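Local coordinates for beta-glucuronidase (PDB 6U7J), which probably hydrolyses beta-D-glucuronides as a family 2 glycosyl hydrolase, one of the gut microbial beta-glucuronidases that reactivate estrogens, at residues P13-E17 against A18-K22; A84-R87 against L88-D91; I378-E381 against D382-N385. All blocks are in the same frame, centred on the assembly; numbering follows the deposited sequence.

Contacts 1 and 2 lie together at the interface with the second subunit and reach the same antiparallel sheet, through its neighbouring strands 20-32 and 76-85. They touch directly: Lys22 NZ reaches Ala84 O, and Gln20 OE1 reaches Trp89 NE1. Contact 3 stands apart in the TIM-barrel domain, its centre about 45 Å from that of contact 1 and about 49 Å from that of contact 2, and no other chain touches it. All three are partly buried turns. In contact 1 an asparagine oxygen and a backbone bond close the bend, contact 2 rests on a proline-tryptophan CH-pi contact, and contact 3 joins a hydroxyl-carboxylate bond to an apolar cluster before a helix.

Contact 1. Residues P13-E17 against A18-K22; sequences PVDNE and ARQIK. Unlike the reference sequence in segment 18-22: Ile21 (reference Met).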
loop_
_atom_site.group_PDB
_atom_site.type_symbol
_atom_site.label_atom_id
_atom_site.label_comp_id
_atom_site.label_asym_id
_atom_site.label_seq_id
_atom_site.Cartn_x
_atom_site.Cartn_y
_atom_site.Cartn_z
ATOM N N PRO B 13 -38.967 -2.727 20.235
ATOM C CA PRO B 13 -40.089 -3.465 19.636
ATOM C C PRO B 13 -39.822 -4.963 19.590
ATOM O O PRO B 13 -38.699 -5.407 19.335
ATOM C CB PRO B 13 -40.203 -2.872 18.223
ATOM C CG PRO B 13 -39.446 -1.535 18.279
ATOM C CD PRO B 13 -38.373 -1.735 19.321
ATOM N N VAL B 14 -40.878 -5.749 19.825
ATOM C CA VAL B 14 -40.770 -7.200 19.834
ATOM C C VAL B 14 -41.843 -7.818 18.948
ATOM O O VAL B 14 -42.863 -7.199 18.638
ATOM C CB VAL B 14 -40.872 -7.769 21.263
ATOM C CG1 VAL B 14 -39.843 -7.098 22.184
ATOM C CG2 VAL B 14 -42.293 -7.599 21.798
ATOM N N ASP B 15 -41.593 -9.063 18.540
ATOM C CA ASP B 15 -42.585 -9.913 17.885
ATOM C C ASP B 15 -42.996 -11.030 18.831
ATOM O O ASP B 15 -42.135 -11.738 19.364
ATOM C CB ASP B 15 -42.040 -10.552 16.606
ATOM C CG ASP B 15 -41.944 -9.577 15.452
ATOM O OD1 ASP B 15 -40.816 -9.397 14.938
ATOM O OD2 ASP B 15 -42.982 -8.995 15.059
ATOM N N ASN B 16 -44.309 -11.213 19.012
ATOM C CA ASN B 16 -44.819 -12.377 19.737
ATOM C C ASN B 16 -46.241 -12.686 19.261
ATOM O O ASN B 16 -46.599 -12.360 18.130
ATOM C CB ASN B 16 -44.758 -12.147 21.259
ATOM C CG ASN B 16 -45.432 -10.853 21.694
ATOM O OD1 ASN B 16 -46.524 -10.518 21.235
ATOM N ND2 ASN B 16 -44.788 -10.127 22.600
ATOM N N GLU B 17 -47.062 -13.317 20.106
ATOM C CA GLU B 17 -48.441 -13.605 19.702
ATOM C C GLU B 17 -49.304 -12.350 19.646
ATOM O O GLU B 17 -50.371 -12.378 19.019
ATOM C CB GLU B 17 -49.069 -14.617 20.663
ATOM C CG GLU B 17 -49.613 -13.987 21.931
ATOM C CD GLU B 17 -48.545 -13.747 22.977
ATOM O OE1 GLU B 17 -47.330 -13.870 22.650
ATOM O OE2 GLU B 17 -48.929 -13.441 24.139
ATOM N N ALA B 18 -48.861 -11.260 20.274
ATOM C CA ALA B 18 -49.639 -10.041 20.470
ATOM C C ALA B 18 -49.131 -8.848 19.680
ATOM O O ALA B 18 -49.938 -8.042 19.220
ATOM C CB ALA B 18 -49.658 -9.660 21.954
ATOM N N ARG B 19 -47.817 -8.696 19.540
ATOM C CA ARG B 19 -47.219 -7.556 18.860
ATOM C C ARG B 19 -46.468 -8.034 17.624
ATOM O O ARG B 19 -45.969 -9.168 17.578
ATOM C CB ARG B 19 -46.258 -6.790 19.778
ATOM C CG ARG B 19 -46.836 -6.311 21.101
ATOM C CD ARG B 19 -45.769 -5.647 21.957
ATOM N NE ARG B 19 -46.302 -5.008 23.164
ATOM C CZ ARG B 19 -45.783 -3.912 23.711
ATOM N NH1 ARG B 19 -44.724 -3.322 23.157
ATOM N NH2 ARG B 19 -46.313 -3.401 24.811
ATOM N N GLN B 20 -46.397 -7.165 16.618
ATOM C CA GLN B 20 -45.690 -7.515 15.397
ATOM C C GLN B 20 -44.930 -6.299 14.866
ATOM O O GLN B 20 -45.295 -5.155 15.158
ATOM C CB GLN B 20 -46.630 -8.066 14.320
ATOM C CG GLN B 20 -45.889 -8.859 13.259
ATOM C CD GLN B 20 -46.801 -9.476 12.217
ATOM O OE1 GLN B 20 -47.903 -8.973 11.929
ATOM N NE2 GLN B 20 -46.340 -10.583 11.636
ATOM N N ILE B 21 -43.872 -6.576 14.108
ATOM C CA ILE B 21 -42.965 -5.575 13.587
ATOM C C ILE B 21 -42.937 -5.685 12.065
ATOM O O ILE B 21 -42.867 -6.792 11.517
ATOM C CB ILE B 21 -41.525 -5.744 14.132
ATOM C CG1 ILE B 21 -41.489 -5.600 15.668
ATOM C CG2 ILE B 21 -40.549 -4.801 13.423
ATOM C CD1 ILE B 21 -40.175 -6.127 16.280
ATOM N N LYS B 22 -42.961 -4.541 11.384
ATOM C CA LYS B 22 -42.742 -4.493 9.961
ATOM C C LYS B 22 -41.562 -3.561 9.683
ATOM O O LYS B 22 -41.586 -2.383 10.051
ATOM C CB LYS B 22 -43.976 -4.004 9.215
ATOM C CG LYS B 22 -43.685 -3.720 7.787
ATOM C CD LYS B 22 -44.582 -4.530 6.896
ATOM C CE LYS B 22 -46.011 -4.016 6.981
ATOM N NZ LYS B 22 -46.612 -4.039 5.631
HETATM O O HOH W 1 -44.292 -4.641 18.251
HETATM O O HOH W 2 -43.127 -3.727 20.613
#
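Asn16 OD1 is gripped by two backbone amides: Ala18 N donates to it at 2.6 Å and Arg19 N at 2.8 Å. The first bond makes an Asx turn. Its donor lies near the carbonyl plane, tilted 16°, whereas Arg19 N stands farther out of it. A chi1 of 53°, with CG between the backbone N and the carbonyl carbon, folds the amide back over the bend so that its oxygen meets both N-H groups; the ND2 end bonds His275 O. The backbone adds a straight bond from Asn16 N to Arg19 O (3.0 Å, 168°).

Where strand 20-32 begins, Asp15 OD2 lies 2.7 Å from Ile21 N in a weak, bent bond. Asp15 OD1 forms a salt bridge with Lys22 NZ of the second subunit. Ile21, which differs from the reference sequence, sends CD1 against Pro13, 3.8 Å from its CB. Arg19 runs out extended past Val14, CD beside CG2 at 4.0 Å, and its guanidinium makes a salt bridge with Asp274. One water accepts from Val14 N and, at the guanidinium edge, from Arg19 NH1; another lies 3.0 Å from Val14 O and also reaches Gln20 O.

The bend is thus closed by one side-chain amide oxygen and one backbone bond, with waters linking its two arms. With OD2 in a weak bond to the backbone and OD1 paired with a lysine of the second subunit, Asp15 probably links this turn to the subunit interface, and its negative charge is probably stabilised there.

Contact 2. Residues A84-R87 against L88-D91; sequences AVPR and LWKD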
loop_
_atom_site.group_PDB
_atom_site.type_symbol
_atom_site.label_atom_id
_atom_site.label_comp_id
_atom_site.label_asym_id
_atom_site.label_seq_id
_atom_site.Cartn_x
_atom_site.Cartn_y
_atom_site.Cartn_z
ATOM N N ALA B 84 -47.352 -0.367 3.638
ATOM C CA ALA B 84 -48.705 -0.902 3.674
ATOM C C ALA B 84 -49.109 -1.236 5.100
ATOM O O ALA B 84 -48.303 -1.774 5.871
ATOM C CB ALA B 84 -48.819 -2.152 2.803
ATOM N N VAL B 85 -50.342 -0.898 5.459
ATOM C CA VAL B 85 -50.975 -1.411 6.671
ATOM C C VAL B 85 -51.866 -2.579 6.265
ATOM O O VAL B 85 -52.792 -2.383 5.458
ATOM C CB VAL B 85 -51.783 -0.329 7.415
ATOM C CG1 VAL B 85 -52.315 -0.889 8.745
ATOM C CG2 VAL B 85 -50.936 0.901 7.686
ATOM N N PRO B 86 -51.623 -3.783 6.770
ATOM C CA PRO B 86 -52.487 -4.911 6.425
ATOM C C PRO B 86 -53.892 -4.735 7.002
ATOM O O PRO B 86 -54.086 -4.056 8.017
ATOM C CB PRO B 86 -51.780 -6.119 7.066
ATOM C CG PRO B 86 -50.447 -5.602 7.579
ATOM C CD PRO B 86 -50.617 -4.135 7.783
ATOM N N ARG B 87 -54.875 -5.341 6.319
ATOM C CA ARG B 87 -56.207 -5.486 6.890
ATOM C C ARG B 87 -56.139 -6.112 8.275
ATOM O O ARG B 87 -56.820 -5.666 9.203
ATOM C CB ARG B 87 -57.088 -6.352 5.986
ATOM C CG ARG B 87 -57.811 -5.592 4.902
ATOM C CD ARG B 87 -58.842 -6.452 4.198
ATOM N NE ARG B 87 -58.252 -7.676 3.683
ATOM C CZ ARG B 87 -58.055 -7.917 2.392
ATOM N NH1 ARG B 87 -58.409 -7.013 1.481
ATOM N NH2 ARG B 87 -57.513 -9.068 2.015
ATOM N N LEU B 88 -55.290 -7.126 8.441
ATOM C CA LEU B 88 -55.224 -7.878 9.689
ATOM C C LEU B 88 -54.725 -7.062 10.880
ATOM O O LEU B 88 -54.775 -7.562 12.006
ATOM C CB LEU B 88 -54.355 -9.110 9.475
ATOM C CG LEU B 88 -54.974 -9.972 8.369
ATOM C CD1 LEU B 88 -54.089 -11.120 7.977
ATOM C CD2 LEU B 88 -56.339 -10.483 8.818
ATOM N N TRP B 89 -54.266 -5.830 10.679
ATOM C CA TRP B 89 -53.901 -4.928 11.768
ATOM C C TRP B 89 -55.015 -3.943 12.098
ATOM O O TRP B 89 -54.791 -3.008 12.872
ATOM C CB TRP B 89 -52.623 -4.146 11.415
ATOM C CG TRP B 89 -51.340 -4.946 11.459
ATOM C CD1 TRP B 89 -51.217 -6.298 11.422
ATOM C CD2 TRP B 89 -50.001 -4.425 11.535
ATOM N NE1 TRP B 89 -49.888 -6.659 11.471
ATOM C CE2 TRP B 89 -49.124 -5.525 11.539
ATOM C CE3 TRP B 89 -49.463 -3.136 11.588
ATOM C CZ2 TRP B 89 -47.733 -5.381 11.607
ATOM C CZ3 TRP B 89 -48.081 -2.992 11.650
ATOM C CH2 TRP B 89 -47.233 -4.109 11.664
ATOM N N LYS B 90 -56.204 -4.141 11.517
ATOM C CA LYS B 90 -57.372 -3.263 11.574
ATOM C C LYS B 90 -57.547 -2.476 12.870
ATOM O O LYS B 90 -57.629 -1.241 12.841
ATOM C CB LYS B 90 -58.632 -4.100 11.324
ATOM C CG LYS B 90 -59.897 -3.284 11.149
ATOM C CD LYS B 90 -61.040 -4.155 10.659
ATOM C CE LYS B 90 -61.675 -4.919 11.814
ATOM N NZ LYS B 90 -61.997 -6.327 11.449
ATOM N N ASP B 91 -57.620 -3.168 14.010
ATOM C CA ASP B 91 -57.932 -2.528 15.282
ATOM C C ASP B 91 -56.730 -2.447 16.217
ATOM O O ASP B 91 -56.906 -2.361 17.439
ATOM C CB ASP B 91 -59.080 -3.272 15.968
ATOM C CG ASP B 91 -60.397 -3.073 15.259
ATOM O OD1 ASP B 91 -60.797 -1.903 15.082
ATOM O OD2 ASP B 91 -61.019 -4.079 14.861
#
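Pro86 lies against one face of the Trp89 indole, the two side chains crossing at a slant. The CH-pi contact is well centred on the five-membered ring: Pro86 CG stands 3.9 Å from its centroid and only 5° off the ring normal. Pro86 CD covers the same face nearer the ring fusion, 3.8 Å from Trp89 CD2. Trp89 CG is anti to the carbonyl carbon (chi1 -73°), which swings the indole back over the pyrrolidine three residues earlier. The pyrrolidine presents two methylene groups, CG and CD, to that face.

Aliphatic packing extends this contact only slightly. Val85 CG1 approaches Trp89 CB at 4.2 Å, beside the stem of the indole.

The backbone bonds are those of a short 3-10 turn, each joining residues three apart. Trp89 N donates to Pro86 O at 3.2 Å, from well above the carbonyl plane, and Lys90 N donates to Arg87 O at 2.8 Å. Lys90 CB comes close to the same Arg87 oxygen, 3.2 Å away. The first bond joins Pro86 and Trp89 themselves, so the turn brings together the two residues whose side chains meet.

Polar ends point elsewhere. Trp89 NE1 bonds OE1 of Gln20 in its own chain, while Arg87 NH2 reaches Gln273 O of the second subunit; Gln20 of that second subunit packs on both Pro86 and Trp89.

The turn follows strand 76-85 and leads toward strand 93-98. Trp89 packs on Leu94 of that strand and on Leu190 and Cys192 of strand 188-193, and Val85 also packs on Leu94, joining the turn to the sheet of the sugar-binding domain.

Contact 3. Residues I378-E381 against D382-N385; sequences IFTE and DKVN
Thr380 OG1 donates to Asp382 OD1 (2.9 Å) across a type I beta turn that runs from Thr380 to Lys383. Both side chains place their first branch between the backbone N and the carbonyl carbon, with chi1 of 63° for Thr380 and 46° for Asp382, and these torsions bring hydroxyl and carboxylate together on one side of the turn. The turn itself closes with Lys383 N on Thr380 O at 3.0 Å. The Lys383 side chain runs beside that of Thr380, its CB 3.7 Å from OG1.

Asn385 also places CG between the backbone N and the carbonyl carbon. Its ND2 meets Glu381 O at 2.8 Å in an almost straight bond (178°), coming from above the Glu381 carbonyl plane, with the acceptor in the Asn385 amide plane, while OD1 caps Lys387 N.

Val384 splits its branches between two neighbours. CG1 lies 3.6 Å from Phe379 CE1, and CG2 lies 3.5 Å from Ile378 CG2, a methyl that itself sits over one face of the Phe379 ring. Val384 N bonds Ile378 O (3.0 Å) to close the wider loop.

The loop lies between strand 358-362 and helix 386-403, with Asn385 as the N-cap of that helix. Phe379 stacks edge-to-face on Tyr428 of helix 424-439, and the Glu422 carboxylate, just before helix 424-439, accepts from Ile378 N and Phe379 N.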
loop_
_atom_site.group_PDB
_atom_site.type_symbol
_atom_site.label_atom_id
_atom_site.label_comp_id
_atom_site.label_asym_id
_atom_site.label_seq_id
_atom_site.Cartn_x
_atom_site.Cartn_y
_atom_site.Cartn_z
ATOM N N ILE B 378 -15.897 28.705 25.287
ATOM C CA ILE B 378 -16.982 27.867 24.783
ATOM C C ILE B 378 -18.245 28.019 25.628
ATOM O O ILE B 378 -19.364 27.984 25.105
ATOM C CB ILE B 378 -16.501 26.397 24.724
ATOM C CG1 ILE B 378 -15.469 26.215 23.610
ATOM C CG2 ILE B 378 -17.654 25.450 24.480
ATOM C CD1 ILE B 378 -16.071 26.242 22.217
ATOM N N PHE B 379 -18.088 28.197 26.940
ATOM C CA PHE B 379 -19.219 28.265 27.866
ATOM C C PHE B 379 -19.560 29.733 28.109
ATOM O O PHE B 379 -19.170 30.337 29.108
ATOM C CB PHE B 379 -18.882 27.509 29.151
ATOM C CG PHE B 379 -18.664 26.040 28.923
ATOM C CD1 PHE B 379 -19.733 25.148 28.971
ATOM C CD2 PHE B 379 -17.405 25.556 28.589
ATOM C CE1 PHE B 379 -19.543 23.800 28.721
ATOM C CE2 PHE B 379 -17.207 24.206 28.341
ATOM C CZ PHE B 379 -18.284 23.325 28.403
ATOM N N THR B 380 -20.290 30.315 27.148
ATOM C CA THR B 380 -20.675 31.721 27.153
ATOM C C THR B 380 -22.117 31.862 26.673
ATOM O O THR B 380 -22.699 30.939 26.101
ATOM C CB THR B 380 -19.757 32.569 26.270
ATOM O OG1 THR B 380 -19.869 32.127 24.915
ATOM C CG2 THR B 380 -18.301 32.429 26.714
ATOM N N GLU B 381 -22.687 33.051 26.888
ATOM C CA GLU B 381 -24.116 33.255 26.642
ATOM C C GLU B 381 -24.508 32.967 25.191
ATOM O O GLU B 381 -25.616 32.488 24.930
ATOM C CB GLU B 381 -24.509 34.683 27.029
ATOM C CG GLU B 381 -25.985 35.003 26.855
ATOM C CD GLU B 381 -26.231 36.442 26.399
ATOM O OE1 GLU B 381 -26.011 37.370 27.216
ATOM O OE2 GLU B 381 -26.648 36.643 25.229
ATOM N N ASP B 382 -23.625 33.228 24.235
ATOM C CA ASP B 382 -23.964 33.036 22.834
ATOM C C ASP B 382 -23.464 31.707 22.263
ATOM O O ASP B 382 -23.534 31.512 21.045
ATOM C CB ASP B 382 -23.433 34.206 21.998
ATOM C CG ASP B 382 -21.996 34.579 22.344
ATOM O OD1 ASP B 382 -21.435 34.012 23.319
ATOM O OD2 ASP B 382 -21.426 35.448 21.640
ATOM N N LYS B 383 -22.977 30.783 23.101
ATOM C CA LYS B 383 -22.492 29.500 22.598
ATOM C C LYS B 383 -23.057 28.334 23.403
ATOM O O LYS B 383 -24.262 28.090 23.359
ATOM C CB LYS B 383 -20.960 29.475 22.590
ATOM C CG LYS B 383 -20.347 30.340 21.480
ATOM C CD LYS B 383 -18.837 30.199 21.420
ATOM C CE LYS B 383 -18.222 31.202 20.463
ATOM N NZ LYS B 383 -18.339 32.585 20.988
ATOM N N VAL B 384 -22.219 27.593 24.125
ATOM C CA VAL B 384 -22.723 26.531 24.993
ATOM C C VAL B 384 -23.307 27.206 26.231
ATOM O O VAL B 384 -22.563 27.720 27.070
ATOM C CB VAL B 384 -21.635 25.516 25.366
ATOM C CG1 VAL B 384 -22.171 24.515 26.391
ATOM C CG2 VAL B 384 -21.104 24.788 24.115
ATOM N N ASN B 385 -24.634 27.206 26.342
ATOM C CA ASN B 385 -25.344 28.032 27.326
ATOM C C ASN B 385 -26.483 27.217 27.950
ATOM O O ASN B 385 -26.512 25.983 27.867
ATOM C CB ASN B 385 -25.820 29.336 26.654
ATOM C CG ASN B 385 -26.802 29.085 25.527
ATOM O OD1 ASN B 385 -27.390 28.011 25.432
ATOM N ND2 ASN B 385 -26.981 30.075 24.666
#